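Local coordinates for protein D-glyceraldehyde dehydrogenase (NADP(+)) (Thermoplasma acidophilum, PDB 5IZD) that oxidises D-glyceraldehyde to glycerate with NADP(+) in the non-phosphorylated Entner-Doudoroff pathway, working as a homotetramer, at residues A[405-409]-A[447-453]; A[67-71]-A[188-194]. One frame throughout, in Å; residues are numbered along the deposited sequence.

Contact 1 (A[405-409]-A[447-453]); sequences SKYGL and HTGFRMT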
ATOM      1  N   SER A 405      -2.521 -28.696 -16.815  1.00 31.53           N
ATOM      2  CA  SER A 405      -1.410 -29.119 -15.955  1.00 31.50           C
ATOM      3  C   SER A 405      -1.818 -29.096 -14.535  1.00 31.48           C
ATOM      4  O   SER A 405      -2.480 -28.155 -14.120  1.00 31.17           O
ATOM      5  CB  SER A 405      -0.207 -28.151 -16.099  1.00 31.27           C
ATOM      6  OG  SER A 405       0.980 -28.689 -15.517  1.00 31.51           O
ATOM      7  N   LYS A 406      -1.319 -30.031 -13.712  1.00 31.71           N
ATOM      8  CA  LYS A 406      -1.502 -29.832 -12.283  1.00 31.54           C
ATOM      9  C   LYS A 406      -0.514 -28.796 -11.722  1.00 30.94           C
ATOM     10  O   LYS A 406      -0.616 -28.410 -10.542  1.00 30.56           O
ATOM     11  CB  LYS A 406      -1.418 -31.157 -11.525  1.00 32.26           C
ATOM     12  CG  LYS A 406      -0.017 -31.730 -11.403  1.00 32.70           C
ATOM     13  CD  LYS A 406      -0.111 -33.129 -10.850  1.00 33.64           C
ATOM     14  CE  LYS A 406       1.276 -33.680 -10.663  1.00 34.18           C
ATOM     15  NZ  LYS A 406       1.093 -35.104 -10.300  1.00 34.99           N
ATOM     16  N   TYR A 407       0.445 -28.361 -12.540  1.00 30.67           N
ATOM     17  CA  TYR A 407       1.395 -27.378 -12.112  1.00 30.14           C
ATOM     18  C   TYR A 407       1.004 -25.992 -12.574  1.00 29.61           C
ATOM     19  O   TYR A 407       0.070 -25.809 -13.374  1.00 29.95           O
ATOM     20  CB  TYR A 407       2.759 -27.751 -12.635  1.00 30.45           C
ATOM     21  CG  TYR A 407       3.243 -29.111 -12.225  1.00 30.77           C
ATOM     22  CD1 TYR A 407       3.839 -29.332 -10.975  1.00 30.72           C
ATOM     23  CD2 TYR A 407       3.153 -30.185 -13.107  1.00 31.53           C
ATOM     24  CE1 TYR A 407       4.293 -30.595 -10.621  1.00 31.14           C
ATOM     25  CE2 TYR A 407       3.628 -31.443 -12.789  1.00 31.89           C
ATOM     26  CZ  TYR A 407       4.237 -31.647 -11.552  1.00 31.82           C
ATOM     27  OH  TYR A 407       4.688 -32.924 -11.266  1.00 32.05           O
ATOM     28  N   GLY A 408       1.703 -25.005 -12.027  1.00 28.89           N
ATOM     29  CA  GLY A 408       1.389 -23.603 -12.235  1.00 28.44           C
ATOM     30  C   GLY A 408       2.382 -22.530 -11.846  1.00 28.03           C
ATOM     31  O   GLY A 408       1.998 -21.382 -11.419  1.00 27.60           O
ATOM     32  N   LEU A 409       3.665 -22.827 -11.975  1.00 27.74           N
ATOM     33  CA  LEU A 409       4.635 -21.839 -11.538  1.00 27.51           C
ATOM     34  C   LEU A 409       5.092 -20.965 -12.721  1.00 27.33           C
ATOM     35  O   LEU A 409       4.411 -19.962 -13.013  1.00 27.49           O
ATOM     36  CB  LEU A 409       5.713 -22.483 -10.702  1.00 27.65           C
ATOM     37  CG  LEU A 409       6.992 -21.750 -10.288  1.00 27.86           C
ATOM     38  CD1 LEU A 409       6.767 -20.341  -9.904  1.00 27.90           C
ATOM     39  CD2 LEU A 409       7.696 -22.500  -9.154  1.00 27.75           C
ATOM     40  N   HIS A 447       7.544 -14.653  -6.249  1.00 28.36           N
ATOM     41  CA  HIS A 447       7.712 -15.986  -6.790  1.00 28.81           C
ATOM     42  C   HIS A 447       6.660 -16.904  -6.184  1.00 28.72           C
ATOM     43  O   HIS A 447       6.700 -17.179  -4.993  1.00 28.26           O
ATOM     44  CB  HIS A 447       9.107 -16.504  -6.394  1.00 29.26           C
ATOM     45  CG  HIS A 447       9.578 -17.712  -7.133  1.00 29.59           C
ATOM     46  ND1 HIS A 447       9.703 -17.728  -8.504  1.00 29.98           N
ATOM     47  CD2 HIS A 447      10.129 -18.880  -6.692  1.00 29.92           C
ATOM     48  CE1 HIS A 447      10.257 -18.873  -8.883  1.00 30.17           C
ATOM     49  NE2 HIS A 447      10.501 -19.598  -7.804  1.00 29.92           N
ATOM     50  N   THR A 448       5.759 -17.416  -7.010  1.00 28.76           N
ATOM     51  CA  THR A 448       4.585 -18.106  -6.533  1.00 29.07           C
ATOM     52  C   THR A 448       3.955 -18.821  -7.725  1.00 29.50           C
ATOM     53  O   THR A 448       4.410 -18.710  -8.870  1.00 30.06           O
ATOM     54  CB  THR A 448       3.596 -17.045  -5.902  1.00 28.98           C
ATOM     55  OG1 THR A 448       2.579 -17.686  -5.131  1.00 28.81           O
ATOM     56  CG2 THR A 448       2.950 -16.196  -6.985  1.00 29.53           C
ATOM     57  N   GLY A 449       2.871 -19.529  -7.479  1.00 29.63           N
ATOM     58  CA  GLY A 449       2.132 -20.124  -8.567  1.00 29.64           C
ATOM     59  C   GLY A 449       0.780 -20.624  -8.203  1.00 29.28           C
ATOM     60  O   GLY A 449       0.331 -20.442  -7.078  1.00 29.34           O
ATOM     61  N   PHE A 450       0.149 -21.248  -9.181  1.00 29.15           N
ATOM     62  CA  PHE A 450      -1.215 -21.771  -9.071  1.00 29.19           C
ATOM     63  C   PHE A 450      -1.169 -23.282  -8.892  1.00 28.91           C
ATOM     64  O   PHE A 450      -0.129 -23.926  -9.151  1.00 28.99           O
ATOM     65  CB  PHE A 450      -2.045 -21.457 -10.361  1.00 29.65           C
ATOM     66  CG  PHE A 450      -2.277 -19.998 -10.601  1.00 29.94           C
ATOM     67  CD1 PHE A 450      -1.266 -19.203 -11.084  1.00 30.02           C
ATOM     68  CD2 PHE A 450      -3.513 -19.406 -10.283  1.00 30.34           C
ATOM     69  CE1 PHE A 450      -1.465 -17.834 -11.260  1.00 30.14           C
ATOM     70  CE2 PHE A 450      -3.731 -18.035 -10.455  1.00 30.54           C
ATOM     71  CZ  PHE A 450      -2.712 -17.258 -10.977  1.00 30.55           C
ATOM     72  N   ARG A 451      -2.315 -23.848  -8.509  1.00 28.73           N
ATOM     73  CA  ARG A 451      -2.535 -25.279  -8.507  1.00 28.98           C
ATOM     74  C   ARG A 451      -1.500 -25.968  -7.565  1.00 28.80           C
ATOM     75  O   ARG A 451      -1.378 -25.568  -6.433  1.00 27.92           O
ATOM     76  CB  ARG A 451      -2.596 -25.812  -9.928  1.00 29.46           C
ATOM     77  CG  ARG A 451      -3.890 -25.339 -10.637  1.00 29.71           C
ATOM     78  CD  ARG A 451      -4.013 -25.780 -12.061  1.00 30.30           C
ATOM     79  NE  ARG A 451      -2.901 -25.351 -12.942  1.00 30.40           N
ATOM     80  CZ  ARG A 451      -2.714 -24.107 -13.449  1.00 30.27           C
ATOM     81  NH1 ARG A 451      -3.529 -23.071 -13.152  1.00 30.16           N
ATOM     82  NH2 ARG A 451      -1.681 -23.882 -14.250  1.00 30.25           N
ATOM     83  N   MET A 452      -0.700 -26.913  -8.037  1.00 29.41           N
ATOM     84  CA  MET A 452       0.142 -27.666  -7.098  1.00 29.74           C
ATOM     85  C   MET A 452       1.449 -26.988  -6.745  1.00 29.40           C
ATOM     86  O   MET A 452       2.292 -27.629  -6.103  1.00 29.76           O
ATOM     87  CB  MET A 452       0.404 -29.108  -7.604  1.00 30.55           C
ATOM     88  CG  MET A 452      -0.801 -30.047  -7.669  1.00 31.41           C
ATOM     89  SD  MET A 452      -1.762 -30.109  -6.154  1.00 32.42           S
ATOM     90  CE  MET A 452      -0.527 -30.917  -5.106  1.00 31.99           C
ATOM     91  N   THR A 453       1.614 -25.711  -7.046  1.00 29.21           N
ATOM     92  CA  THR A 453       2.836 -24.995  -6.824  1.00 29.07           C
ATOM     93  C   THR A 453       3.144 -24.850  -5.321  1.00 29.12           C
ATOM     94  O   THR A 453       4.291 -24.854  -4.925  1.00 28.75           O
ATOM     95  CB  THR A 453       2.824 -23.572  -7.439  1.00 29.20           C
ATOM     96  OG1 THR A 453       2.533 -23.605  -8.863  1.00 29.45           O
ATOM     97  CG2 THR A 453       4.201 -22.866  -7.187  1.00 29.02           C
TER
HETATM   98  O   HOH W   1       3.480 -25.717  -9.912  1.00 30.73           O

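Contact 2 (A[67-71]-A[188-194]); sequences IIYRA and FVEAGVP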
ATOM      1  N   ILE A  67      23.416  -6.193  11.179  1.00 34.56           N
ATOM      2  CA  ILE A  67      23.996  -7.555  11.304  1.00 34.59           C
ATOM      3  C   ILE A  67      23.850  -8.293   9.965  1.00 33.76           C
ATOM      4  O   ILE A  67      24.803  -8.891   9.496  1.00 34.02           O
ATOM      5  CB  ILE A  67      23.295  -8.384  12.407  1.00 34.46           C
ATOM      6  CG1 ILE A  67      23.552  -7.791  13.788  1.00 35.24           C
ATOM      7  CG2 ILE A  67      23.759  -9.835  12.337  1.00 34.62           C
ATOM      8  CD1 ILE A  67      22.612  -8.299  14.889  1.00 35.07           C
ATOM      9  N   ILE A  68      22.680  -8.204   9.335  1.00 32.63           N
ATOM     10  CA  ILE A  68      22.477  -8.869   8.048  1.00 31.94           C
ATOM     11  C   ILE A  68      23.365  -8.277   6.940  1.00 32.25           C
ATOM     12  O   ILE A  68      23.905  -9.065   6.083  1.00 31.78           O
ATOM     13  CB  ILE A  68      20.988  -8.858   7.624  1.00 31.11           C
ATOM     14  CG1 ILE A  68      20.134  -9.680   8.605  1.00 30.84           C
ATOM     15  CG2 ILE A  68      20.780  -9.337   6.182  1.00 30.54           C
ATOM     16  CD1 ILE A  68      18.676  -9.295   8.627  1.00 30.46           C
ATOM     17  N   TYR A  69      23.540  -6.944   6.944  1.00 32.48           N
ATOM     18  CA  TYR A  69      24.441  -6.290   5.970  1.00 33.15           C
ATOM     19  C   TYR A  69      25.937  -6.720   6.132  1.00 34.47           C
ATOM     20  O   TYR A  69      26.657  -6.923   5.160  1.00 34.16           O
ATOM     21  CB  TYR A  69      24.355  -4.751   6.037  1.00 33.28           C
ATOM     22  CG  TYR A  69      23.086  -4.091   5.451  1.00 32.58           C
ATOM     23  CD1 TYR A  69      22.657  -4.353   4.153  1.00 32.01           C
ATOM     24  CD2 TYR A  69      22.349  -3.165   6.211  1.00 32.58           C
ATOM     25  CE1 TYR A  69      21.556  -3.689   3.608  1.00 31.59           C
ATOM     26  CE2 TYR A  69      21.210  -2.528   5.701  1.00 32.04           C
ATOM     27  CZ  TYR A  69      20.807  -2.802   4.409  1.00 31.54           C
ATOM     28  OH  TYR A  69      19.717  -2.151   3.892  1.00 31.01           O
ATOM     29  N   ARG A  70      26.344  -6.897   7.374  1.00 35.95           N
ATOM     30  CA  ARG A  70      27.667  -7.347   7.758  1.00 37.85           C
ATOM     31  C   ARG A  70      27.868  -8.727   7.129  1.00 36.99           C
ATOM     32  O   ARG A  70      28.819  -8.922   6.447  1.00 37.31           O
ATOM     33  CB  ARG A  70      27.772  -7.400   9.264  1.00 40.20           C
ATOM     34  CG  ARG A  70      29.157  -7.114   9.816  1.00 43.41           C
ATOM     35  CD  ARG A  70      29.093  -6.083  10.941  1.00 46.07           C
ATOM     36  NE  ARG A  70      28.470  -6.666  12.097  1.00 47.05           N
ATOM     37  CZ  ARG A  70      27.734  -6.007  12.962  1.00 48.78           C
ATOM     38  NH1 ARG A  70      27.212  -6.651  13.980  1.00 49.17           N
ATOM     39  NH2 ARG A  70      27.545  -4.710  12.815  1.00 49.90           N
ATOM     40  N   ALA A  71      26.934  -9.643   7.349  1.00 35.98           N
ATOM     41  CA  ALA A  71      26.934 -10.986   6.707  1.00 35.49           C
ATOM     42  C   ALA A  71      27.076 -10.903   5.202  1.00 35.24           C
ATOM     43  O   ALA A  71      27.921 -11.546   4.616  1.00 34.92           O
ATOM     44  CB  ALA A  71      25.719 -11.801   7.055  1.00 34.67           C
ATOM     45  N   PHE A 188      26.801 -15.575   8.825  1.00 34.31           N
ATOM     46  CA  PHE A 188      25.846 -14.905   9.704  1.00 34.26           C
ATOM     47  C   PHE A 188      26.309 -14.890  11.168  1.00 35.33           C
ATOM     48  O   PHE A 188      26.216 -13.829  11.872  1.00 35.52           O
ATOM     49  CB  PHE A 188      24.454 -15.530   9.562  1.00 33.30           C
ATOM     50  CG  PHE A 188      23.678 -14.947   8.462  1.00 32.44           C
ATOM     51  CD1 PHE A 188      23.839 -15.414   7.177  1.00 32.09           C
ATOM     52  CD2 PHE A 188      22.830 -13.873   8.688  1.00 32.07           C
ATOM     53  CE1 PHE A 188      23.103 -14.887   6.130  1.00 31.55           C
ATOM     54  CE2 PHE A 188      22.110 -13.333   7.632  1.00 31.51           C
ATOM     55  CZ  PHE A 188      22.255 -13.836   6.345  1.00 31.13           C
ATOM     56  N   VAL A 189      26.811 -16.040  11.620  1.00 35.98           N
ATOM     57  CA  VAL A 189      27.471 -16.125  12.933  1.00 37.32           C
ATOM     58  C   VAL A 189      28.635 -15.113  13.077  1.00 38.63           C
ATOM     59  O   VAL A 189      28.627 -14.281  14.017  1.00 39.79           O
ATOM     60  CB  VAL A 189      27.937 -17.560  13.309  1.00 37.62           C
ATOM     61  CG1 VAL A 189      28.636 -17.566  14.669  1.00 38.43           C
ATOM     62  CG2 VAL A 189      26.726 -18.469  13.407  1.00 37.03           C
ATOM     63  N   GLU A 190      29.570 -15.114  12.148  1.00 39.18           N
ATOM     64  CA  GLU A 190      30.679 -14.163  12.211  1.00 40.46           C
ATOM     65  C   GLU A 190      30.219 -12.696  12.118  1.00 40.26           C
ATOM     66  O   GLU A 190      30.905 -11.828  12.608  1.00 40.97           O
ATOM     67  CB  GLU A 190      31.730 -14.482  11.145  1.00 41.32           C
ATOM     68  CG  GLU A 190      32.404 -15.844  11.347  1.00 42.11           C
ATOM     69  CD  GLU A 190      33.096 -16.420  10.103  1.00 42.95           C
ATOM     70  OE1 GLU A 190      33.835 -17.443  10.281  1.00 43.90           O
ATOM     71  OE2 GLU A 190      32.921 -15.881   8.967  1.00 42.99           O
ATOM     72  N   ALA A 191      29.053 -12.413  11.513  1.00 39.40           N
ATOM     73  CA  ALA A 191      28.528 -11.054  11.428  1.00 39.23           C
ATOM     74  C   ALA A 191      27.881 -10.580  12.739  1.00 39.69           C
ATOM     75  O   ALA A 191      27.467  -9.397  12.826  1.00 39.71           O
ATOM     76  CB  ALA A 191      27.535 -10.944  10.282  1.00 38.37           C
ATOM     77  N   GLY A 192      27.739 -11.477  13.737  1.00 39.78           N
ATOM     78  CA  GLY A 192      27.137 -11.122  15.043  1.00 39.93           C
ATOM     79  C   GLY A 192      25.698 -11.531  15.344  1.00 39.45           C
ATOM     80  O   GLY A 192      25.107 -11.006  16.294  1.00 39.40           O
ATOM     81  N   VAL A 193      25.110 -12.464  14.584  1.00 38.76           N
ATOM     82  CA  VAL A 193      23.768 -12.966  14.955  1.00 38.38           C
ATOM     83  C   VAL A 193      23.821 -13.490  16.402  1.00 38.67           C
ATOM     84  O   VAL A 193      24.610 -14.326  16.671  1.00 38.82           O
ATOM     85  CB  VAL A 193      23.268 -14.094  14.019  1.00 37.71           C
ATOM     86  CG1 VAL A 193      22.007 -14.739  14.574  1.00 37.46           C
ATOM     87  CG2 VAL A 193      22.977 -13.521  12.660  1.00 37.39           C
ATOM     88  N   PRO A 194      22.956 -13.000  17.307  1.00 38.74           N
ATOM     89  CA  PRO A 194      23.030 -13.494  18.688  1.00 39.19           C
ATOM     90  C   PRO A 194      22.707 -14.994  18.852  1.00 38.99           C
ATOM     91  O   PRO A 194      22.016 -15.587  17.979  1.00 37.62           O
ATOM     92  CB  PRO A 194      21.995 -12.654  19.436  1.00 39.16           C
ATOM     93  CG  PRO A 194      21.638 -11.515  18.551  1.00 38.82           C
ATOM     94  CD  PRO A 194      21.871 -12.027  17.134  1.00 38.26           C
TER

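Contact 1 (A[405-409]-A[447-453])
Ser405 O receives a weak hydrogen bond from Arg451 NE (3.1 Å). Its OG accepts from Tyr407 N, an ST turn within the loop. Lys406 O takes Met452 N at 2.9 Å, nearly in line with its carbonyl. Beside this bond, Lys406 CB and Met452 CG touch, while the extended lysine chain leads away. Tyr407 O is held by Arg451 NH2 (2.7 Å), which lies in the carbonyl plane on a lone pair, and weakly by NE. The arginine chain bends at chi3 (-58°), which turns the edge of its guanidinium to both carbonyls; NH1 goes to Arg429 O. A leucine in place of Arg451 would probably leave Ser405 O and Tyr407 O without their side-chain donor. The contact joins two loops of the aldehyde dehydrogenase fold: one leads into strand 410-414 of the seven-stranded sheet, the other into strand 454-455, which pairs with strand 243-247. Gly408 O accepts from Phe450 N at 2.9 Å, the donor standing above the carbonyl plane. Lacking a side chain, Gly408 brings CA to 3.5 Å from Phe450 O, a CH...O contact. Phe450 O also accepts from Thr453 OG1 (2.7 Å). Leu409 lays CB against Thr453 CG2 and sets CD1 over the face of the His447 ring, 4.3 Å from its centroid. That imidazole bonds through ND1 to Glu432 and, weakly, through NE2 to Glu247.

Contact 2 (A[67-71]-A[188-194])
Ala191 O is gripped side-on by one guanidinium: Arg70 NE and Arg70 NH1 both reach it at 3.0 Å. The two N-H groups converge on the oxygen with angles near 138°, and it lies near the edge of the guanidinium, somewhat out of its plane. The arginine chain bends at chi2 and chi3, which brings one guanidinium face over Ile67 CA and its edge to Ala191 O. Both bonds fall on a carbonyl close to the end of helix 178-190, so the positive charge would suit the helix dipole.

Next to this grip the methyl of Ala191 presses on the backbone of helix 39-77. Ala191 CB is 3.3 Å from Ala71 N and 3.5 Å from Ile67 O, which are themselves joined by a helical hydrogen bond. Ala71 CB in turn sits over the centre of the Phe188 ring, 3.8 Å from the centroid and only 5° off its normal, a CH-pi contact. Ile68 CG1 meets the same ring at its edge. Ile67 covers the turn that follows: CG2 packs against Val193 CG2 (3.8 Å), and CD1 touches Pro194 CD loosely. Leu163 of helix 153-164 touches both Ile68 and Phe188.

Gly192, at phi 102°, lets the chain leave the helix. Val193 N bonds to Phe188 O and Gly192 N to Val189 O, the pair of bonds that defines a Schellman motif. It ends the helix of a beta-alpha-beta crossover between the parallel strands 168-172 and 198-200, as in the Rossmann-like coenzyme domain of aldehyde dehydrogenases.

The two contacts lie on opposite sides of the chain's centre. Their own centres are 35 Å apart and their nearest atoms about 19 Å apart, so they do not touch. Contact 1 probably borders the catalytic site: the side chain of His447 is about 3 Å from that of Glu247, the predicted proton acceptor. The side chain of Tyr407 is about 12 Å from the bound NADP. In contact 2 the Phe188 side chain is about 10 Å from that of Arg157, a probable substrate-binding residue, and about 11 Å from that of Thr146, a probable NADP-binding residue. Along the chain, contact 2 closes before contact 1 opens.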